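PDB 3WE5: ubiquitin conjugating enzyme from Agrocybe aegerita, which probably acts as a ubiquitin-conjugating (E2) enzyme, accepting activated ubiquitin as a thioester and passing it on to substrate proteins. Local coordinates for residues A[78-91]-A[153-162]. Numbering follows the deposited sequence.
Sequences RFDAQYPISSPAVQ and YVRTAPDNPK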
ATOM      1  N   ARG A  78     -10.508 -14.798  14.593  1.00 12.04           N
ATOM      2  CA  ARG A  78     -10.139 -16.115  15.131  1.00 13.82           C
ATOM      3  C   ARG A  78      -9.242 -15.956  16.349  1.00 13.07           C
ATOM      4  O   ARG A  78      -8.312 -15.131  16.331  1.00 17.54           O
ATOM      5  CB  ARG A  78      -9.447 -16.955  14.045  1.00 14.57           C
ATOM      6  CG  ARG A  78     -10.418 -17.552  13.046  1.00 15.63           C
ATOM      7  CD  ARG A  78      -9.726 -18.494  12.074  1.00 23.57           C
ATOM      8  NE  ARG A  78      -8.968 -17.754  11.077  1.00 27.99           N
ATOM      9  CZ  ARG A  78      -8.182 -18.320  10.169  1.00 39.62           C
ATOM     10  NH1 ARG A  78      -8.025 -19.641  10.153  1.00 36.39           N
ATOM     11  NH2 ARG A  78      -7.546 -17.568   9.285  1.00 25.48           N
ATOM     12  N   PHE A  79      -9.517 -16.731  17.395  1.00 12.71           N
ATOM     13  CA  PHE A  79      -8.819 -16.611  18.693  1.00 13.97           C
ATOM     14  C   PHE A  79      -8.025 -17.874  18.995  1.00 21.77           C
ATOM     15  O   PHE A  79      -8.564 -18.980  18.881  1.00 18.30           O
ATOM     16  CB  PHE A  79      -9.821 -16.374  19.839  1.00 13.34           C
ATOM     17  CG  PHE A  79     -10.837 -15.281  19.547  1.00 10.19           C
ATOM     18  CD1 PHE A  79     -10.463 -13.945  19.628  1.00 13.33           C
ATOM     19  CD2 PHE A  79     -12.136 -15.597  19.181  1.00 15.25           C
ATOM     20  CE1 PHE A  79     -11.377 -12.921  19.313  1.00 13.34           C
ATOM     21  CE2 PHE A  79     -13.069 -14.575  18.905  1.00 12.53           C
ATOM     22  CZ  PHE A  79     -12.678 -13.248  18.969  1.00 11.27           C
ATOM     23  N   ASP A  80      -6.759 -17.734  19.375  1.00 24.50           N
ATOM     24  CA  ASP A  80      -6.023 -18.928  19.834  1.00 23.71           C
ATOM     25  C   ASP A  80      -6.055 -19.049  21.355  1.00 23.41           C
ATOM     26  O   ASP A  80      -6.688 -18.240  22.034  1.00 18.15           O
ATOM     27  CB  ASP A  80      -4.602 -18.985  19.249  1.00 21.73           C
ATOM     28  CG  ASP A  80      -3.701 -17.863  19.743  1.00 22.34           C
ATOM     29  OD1 ASP A  80      -3.852 -17.413  20.893  1.00 22.66           O
ATOM     30  OD2 ASP A  80      -2.814 -17.428  18.983  1.00 30.96           O
ATOM     31  N   ALA A  81      -5.377 -20.046  21.923  1.00 22.48           N
ATOM     32  CA  ALA A  81      -5.504 -20.299  23.354  1.00 22.12           C
ATOM     33  C   ALA A  81      -4.810 -19.270  24.245  1.00 19.88           C
ATOM     34  O   ALA A  81      -4.990 -19.300  25.473  1.00 20.08           O
ATOM     35  CB  ALA A  81      -4.999 -21.712  23.692  1.00 33.66           C
ATOM     36  N   GLN A  82      -4.014 -18.393  23.631  1.00 20.49           N
ATOM     37  CA  GLN A  82      -3.293 -17.354  24.358  1.00 19.18           C
ATOM     38  C   GLN A  82      -4.000 -15.990  24.341  1.00 17.83           C
ATOM     39  O   GLN A  82      -3.513 -15.043  24.945  1.00 16.73           O
ATOM     40  CB  GLN A  82      -1.864 -17.203  23.834  1.00 21.51           C
ATOM     41  CG  GLN A  82      -0.947 -18.387  24.196  1.00 30.19           C
ATOM     42  CD  GLN A  82      -1.263 -19.629  23.384  1.00 34.24           C
ATOM     43  OE1 GLN A  82      -1.713 -20.632  23.924  1.00 39.12           O
ATOM     44  NE2 GLN A  82      -1.034 -19.558  22.077  1.00 37.66           N
ATOM     45  N   TYR A  83      -5.155 -15.889  23.687  1.00 15.16           N
ATOM     46  CA  TYR A  83      -5.942 -14.642  23.763  1.00 18.46           C
ATOM     47  C   TYR A  83      -6.265 -14.384  25.241  1.00 13.38           C
ATOM     48  O   TYR A  83      -6.581 -15.305  25.993  1.00 15.55           O
ATOM     49  CB  TYR A  83      -7.235 -14.770  22.928  1.00 14.74           C
ATOM     50  CG  TYR A  83      -8.026 -13.472  22.841  1.00 14.52           C
ATOM     51  CD1 TYR A  83      -7.708 -12.529  21.891  1.00 15.34           C
ATOM     52  CD2 TYR A  83      -9.070 -13.199  23.724  1.00 20.84           C
ATOM     53  CE1 TYR A  83      -8.403 -11.338  21.790  1.00 13.68           C
ATOM     54  CE2 TYR A  83      -9.775 -11.978  23.648  1.00 14.15           C
ATOM     55  CZ  TYR A  83      -9.430 -11.074  22.670  1.00 12.52           C
ATOM     56  OH  TYR A  83     -10.107  -9.867  22.551  1.00 17.09           O
ATOM     57  N   PRO A  84      -6.210 -13.119  25.704  1.00 12.99           N
ATOM     58  CA  PRO A  84      -6.020 -11.866  24.965  1.00 15.51           C
ATOM     59  C   PRO A  84      -4.566 -11.392  24.923  1.00 15.08           C
ATOM     60  O   PRO A  84      -4.317 -10.260  24.523  1.00 14.03           O
ATOM     61  CB  PRO A  84      -6.858 -10.896  25.798  1.00 13.13           C
ATOM     62  CG  PRO A  84      -6.572 -11.354  27.216  1.00 15.94           C
ATOM     63  CD  PRO A  84      -6.556 -12.867  27.117  1.00 13.88           C
ATOM     64  N   ILE A  85      -3.617 -12.233  25.331  1.00 12.54           N
ATOM     65  CA  ILE A  85      -2.221 -11.848  25.230  1.00 14.86           C
ATOM     66  C   ILE A  85      -1.810 -11.872  23.764  1.00 19.13           C
ATOM     67  O   ILE A  85      -1.207 -10.914  23.271  1.00 18.79           O
ATOM     68  CB  ILE A  85      -1.302 -12.737  26.112  1.00 13.62           C
ATOM     69  CG1 ILE A  85      -1.820 -12.773  27.555  1.00 16.04           C
ATOM     70  CG2 ILE A  85       0.154 -12.275  25.957  1.00 17.18           C
ATOM     71  CD1 ILE A  85      -2.034 -11.404  28.245  1.00 23.36           C
ATOM     72  N   SER A  86      -2.168 -12.941  23.045  1.00 17.17           N
ATOM     73  CA  SER A  86      -2.012 -12.951  21.595  1.00 14.91           C
ATOM     74  C   SER A  86      -3.133 -12.150  20.953  1.00 17.28           C
ATOM     75  O   SER A  86      -4.261 -12.137  21.457  1.00 18.63           O
ATOM     76  CB  SER A  86      -2.056 -14.371  21.055  1.00 23.02           C
ATOM     77  OG  SER A  86      -3.187 -15.037  21.571  1.00 22.76           O
ATOM     78  N   SER A  87      -2.814 -11.491  19.848  1.00 17.78           N
ATOM     79  CA  SER A  87      -3.817 -10.741  19.111  1.00 14.79           C
ATOM     80  C   SER A  87      -4.752 -11.730  18.424  1.00 18.02           C
ATOM     81  O   SER A  87      -4.336 -12.844  18.059  1.00 16.25           O
ATOM     82  CB  SER A  87      -3.132  -9.888  18.048  1.00 18.10           C
ATOM     83  OG  SER A  87      -2.346 -10.704  17.213  1.00 22.64           O
ATOM     84  N   PRO A  88      -6.018 -11.327  18.224  1.00 16.75           N
ATOM     85  CA  PRO A  88      -6.875 -12.127  17.346  1.00 17.84           C
ATOM     86  C   PRO A  88      -6.381 -12.087  15.902  1.00 14.09           C
ATOM     87  O   PRO A  88      -5.781 -11.099  15.465  1.00 14.99           O
ATOM     88  CB  PRO A  88      -8.236 -11.419  17.450  1.00 18.58           C
ATOM     89  CG  PRO A  88      -7.869  -9.959  17.723  1.00 18.92           C
ATOM     90  CD  PRO A  88      -6.627 -10.034  18.600  1.00 13.50           C
ATOM     91  N   ALA A  89      -6.650 -13.161  15.149  1.00 13.43           N
ATOM     92  CA  ALA A  89      -6.394 -13.175  13.717  1.00 12.37           C
ATOM     93  C   ALA A  89      -7.648 -12.615  13.066  1.00 13.41           C
ATOM     94  O   ALA A  89      -8.742 -13.144  13.253  1.00 14.74           O
ATOM     95  CB  ALA A  89      -6.147 -14.575  13.250  1.00 18.12           C
ATOM     96  N   VAL A  90      -7.503 -11.515  12.351  1.00 12.85           N
ATOM     97  CA  VAL A  90      -8.671 -10.783  11.855  1.00 15.45           C
ATOM     98  C   VAL A  90      -8.584 -10.564  10.344  1.00 12.30           C
ATOM     99  O   VAL A  90      -7.557 -10.106   9.827  1.00 16.06           O
ATOM    100  CB  VAL A  90      -8.759  -9.415  12.574  1.00 10.39           C
ATOM    101  CG1 VAL A  90     -10.008  -8.649  12.107  1.00 16.56           C
ATOM    102  CG2 VAL A  90      -8.808  -9.593  14.072  1.00 10.79           C
ATOM    103  N   GLN A  91      -9.658 -10.896   9.623  1.00 11.75           N
ATOM    104  CA  GLN A  91      -9.679 -10.731   8.180  1.00 17.90           C
ATOM    105  C   GLN A  91     -11.111 -10.522   7.692  1.00 12.31           C
ATOM    106  O   GLN A  91     -12.081 -10.996   8.319  1.00 13.06           O
ATOM    107  CB  GLN A  91      -9.046 -11.949   7.496  1.00 17.64           C
ATOM    108  CG  GLN A  91      -9.813 -13.236   7.737  1.00 16.92           C
ATOM    109  CD  GLN A  91      -8.902 -14.457   7.723  1.00 22.47           C
ATOM    110  OE1 GLN A  91      -8.411 -14.891   8.768  1.00 24.26           O
ATOM    111  NE2 GLN A  91      -8.676 -15.015   6.540  1.00 22.67           N
ATOM    112  N   TYR A 153       1.707 -10.426  -2.342  1.00 38.37           N
ATOM    113  CA  TYR A 153       1.287 -10.963  -1.054  1.00 42.57           C
ATOM    114  C   TYR A 153       0.315 -12.135  -1.188  1.00 28.38           C
ATOM    115  O   TYR A 153       0.489 -13.169  -0.544  1.00 35.77           O
ATOM    116  CB  TYR A 153       0.652  -9.871  -0.182  1.00 35.68           C
ATOM    117  CG  TYR A 153       0.152 -10.414   1.134  1.00 35.02           C
ATOM    118  CD1 TYR A 153       1.034 -10.697   2.167  1.00 34.26           C
ATOM    119  CD2 TYR A 153      -1.200 -10.662   1.338  1.00 32.02           C
ATOM    120  CE1 TYR A 153       0.587 -11.199   3.365  1.00 44.92           C
ATOM    121  CE2 TYR A 153      -1.658 -11.171   2.529  1.00 24.43           C
ATOM    122  CZ  TYR A 153      -0.760 -11.442   3.539  1.00 27.03           C
ATOM    123  OH  TYR A 153      -1.210 -11.952   4.736  1.00 30.72           O
ATOM    124  N   VAL A 154      -0.715 -11.966  -2.013  1.00 31.98           N
ATOM    125  CA  VAL A 154      -1.829 -12.913  -2.012  1.00 37.63           C
ATOM    126  C   VAL A 154      -1.435 -14.292  -2.574  1.00 37.54           C
ATOM    127  O   VAL A 154      -1.962 -15.323  -2.150  1.00 40.74           O
ATOM    128  CB  VAL A 154      -3.068 -12.308  -2.707  1.00 38.09           C
ATOM    129  CG1 VAL A 154      -4.110 -13.368  -2.994  1.00 35.24           C
ATOM    130  CG2 VAL A 154      -3.671 -11.193  -1.833  1.00 31.74           C
ATOM    131  N   ARG A 155      -0.477 -14.307  -3.497  1.00 37.18           N
ATOM    132  CA  ARG A 155      -0.020 -15.557  -4.107  1.00 38.39           C
ATOM    133  C   ARG A 155       0.548 -16.540  -3.091  1.00 34.43           C
ATOM    134  O   ARG A 155       0.312 -17.746  -3.185  1.00 45.08           O
ATOM    135  CB  ARG A 155       1.053 -15.277  -5.167  1.00 38.53           C
ATOM    136  CG  ARG A 155       0.520 -14.743  -6.477  1.00 59.54           C
ATOM    137  CD  ARG A 155       1.546 -14.910  -7.594  1.00 63.05           C
ATOM    138  NE  ARG A 155       2.624 -13.929  -7.506  1.00 63.33           N
ATOM    139  CZ  ARG A 155       2.570 -12.718  -8.053  1.00 56.03           C
ATOM    140  NH1 ARG A 155       1.484 -12.345  -8.726  1.00 45.60           N
ATOM    141  NH2 ARG A 155       3.595 -11.882  -7.928  1.00 46.71           N
ATOM    142  N   THR A 156       1.303 -16.022  -2.125  1.00 37.87           N
ATOM    143  CA  THR A 156       2.021 -16.869  -1.174  1.00 41.92           C
ATOM    144  C   THR A 156       1.440 -16.797   0.247  1.00 52.65           C
ATOM    145  O   THR A 156       1.989 -17.379   1.184  1.00 42.92           O
ATOM    146  CB  THR A 156       3.517 -16.485  -1.137  1.00 52.81           C
ATOM    147  OG1 THR A 156       4.200 -17.262  -0.146  1.00 60.38           O
ATOM    148  CG2 THR A 156       3.670 -15.017  -0.806  1.00 44.49           C
ATOM    149  N   ALA A 157       0.318 -16.098   0.397  1.00 39.65           N
ATOM    150  CA  ALA A 157      -0.263 -15.853   1.723  1.00 47.72           C
ATOM    151  C   ALA A 157      -0.805 -17.105   2.428  1.00 39.88           C
ATOM    152  O   ALA A 157      -1.528 -17.905   1.834  1.00 46.59           O
ATOM    153  CB  ALA A 157      -1.338 -14.768   1.642  1.00 37.55           C
ATOM    154  N   PRO A 158      -0.474 -17.254   3.716  1.00 38.83           N
ATOM    155  CA  PRO A 158      -0.877 -18.402   4.537  1.00 40.15           C
ATOM    156  C   PRO A 158      -2.339 -18.313   4.973  1.00 51.00           C
ATOM    157  O   PRO A 158      -2.930 -17.231   4.870  1.00 37.93           O
ATOM    158  CB  PRO A 158       0.026 -18.268   5.756  1.00 42.01           C
ATOM    159  CG  PRO A 158       0.224 -16.789   5.895  1.00 44.36           C
ATOM    160  CD  PRO A 158       0.283 -16.256   4.494  1.00 39.73           C
ATOM    161  N   ASP A 159      -2.902 -19.426   5.452  1.00 41.36           N
ATOM    162  CA  ASP A 159      -4.294 -19.458   5.914  1.00 45.36           C
ATOM    163  C   ASP A 159      -4.544 -18.388   6.958  1.00 45.49           C
ATOM    164  O   ASP A 159      -5.512 -17.627   6.879  1.00 47.06           O
ATOM    165  CB  ASP A 159      -4.657 -20.820   6.525  1.00 46.04           C
ATOM    166  CG  ASP A 159      -6.027 -20.803   7.214  1.00 61.92           C
ATOM    167  OD1 ASP A 159      -7.053 -20.735   6.501  1.00 62.37           O
ATOM    168  OD2 ASP A 159      -6.082 -20.852   8.464  1.00 47.92           O
ATOM    169  N   ASN A 160      -3.656 -18.346   7.939  1.00 39.83           N
ATOM    170  CA  ASN A 160      -3.785 -17.424   9.041  1.00 42.41           C
ATOM    171  C   ASN A 160      -2.913 -16.215   8.758  1.00 44.24           C
ATOM    172  O   ASN A 160      -1.716 -16.360   8.525  1.00 41.98           O
ATOM    173  CB  ASN A 160      -3.362 -18.115  10.333  1.00 47.32           C
ATOM    174  CG  ASN A 160      -3.949 -17.460  11.556  1.00 50.97           C
ATOM    175  OD1 ASN A 160      -3.530 -16.371  11.939  1.00 42.57           O
ATOM    176  ND2 ASN A 160      -4.918 -18.123  12.185  1.00 49.02           N
ATOM    177  N   PRO A 161      -3.513 -15.015   8.764  1.00 33.69           N
ATOM    178  CA  PRO A 161      -2.799 -13.785   8.413  1.00 28.53           C
ATOM    179  C   PRO A 161      -1.726 -13.413   9.426  1.00 37.23           C
ATOM    180  O   PRO A 161      -0.894 -12.545   9.141  1.00 46.08           O
ATOM    181  CB  PRO A 161      -3.904 -12.735   8.425  1.00 32.75           C
ATOM    182  CG  PRO A 161      -4.898 -13.259   9.420  1.00 33.89           C
ATOM    183  CD  PRO A 161      -4.896 -14.745   9.204  1.00 36.16           C
ATOM    184  N   LYS A 162      -1.739 -14.053  10.590  1.00 34.28           N
ATOM    185  CA  LYS A 162      -0.722 -13.765  11.602  1.00 52.50           C
ATOM    186  C   LYS A 162       0.636 -14.329  11.178  1.00 53.78           C
ATOM    187  O   LYS A 162       1.679 -13.935  11.699  1.00 63.43           O
ATOM    188  CB  LYS A 162      -1.140 -14.299  12.979  1.00 44.45           C
ATOM    189  CG  LYS A 162      -2.458 -13.717  13.497  1.00 43.52           C
ATOM    190  CD  LYS A 162      -2.740 -14.133  14.935  1.00 28.69           C
ATOM    191  CE  LYS A 162      -1.647 -13.646  15.863  1.00 36.01           C
ATOM    192  NZ  LYS A 162      -1.913 -14.058  17.255  1.00 29.07           N
TER
HETATM  193  O   HOH W   1       0.105 -12.362  18.814  1.00 31.79           O
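The amide of N160 lies over one face of the R78 guanidinium, with ND2 above its centre and the two planes 32° apart, while D159 takes up the edge. There NH1 of R78 gives a nearly straight bond of 2.8 Å to OD2 of D159, the shorter of two salt bridges, and NH2 of R78 reaches O of D159 at 3.2 Å, approaching from above the carbonyl plane. The carboxylate stands almost upright to the guanidinium, 82° between planes. NH2 of R78 also donates to OE1 of Q91 (2.9 Å), so that three acceptors fix the rotation of the group. Q91 OE1 also lies 3.5 Å from P161 CD, where the glutamine crosses the proline ring at about a right angle. R78 and Q91 belong to neighbouring antiparallel strands, 72-78 and 89-92, the latter at the margin of the four-stranded E2 sheet within this chain; the segment following helix 150-156 runs past this margin, its last modelled residues packing on A89. The methyl group of A89 meets N160 OD1 at 3.4 Å and the CG atoms of P161 and K162. N160 OD1 in turn accepts K162 N on a lone pair, closing an Asx turn. Beyond it the K162 chain passes over A89, and a bend at chi3 (61°) carries K162 NZ to the loop before the strand, where it donates to S87 O over 2.8 Å. A water bridges NZ and S87 N, and D80 OD2 makes a long salt bridge with NZ. The other carboxylate oxygen of D80 receives Q82 N, in a second Asx turn, and S86 OG.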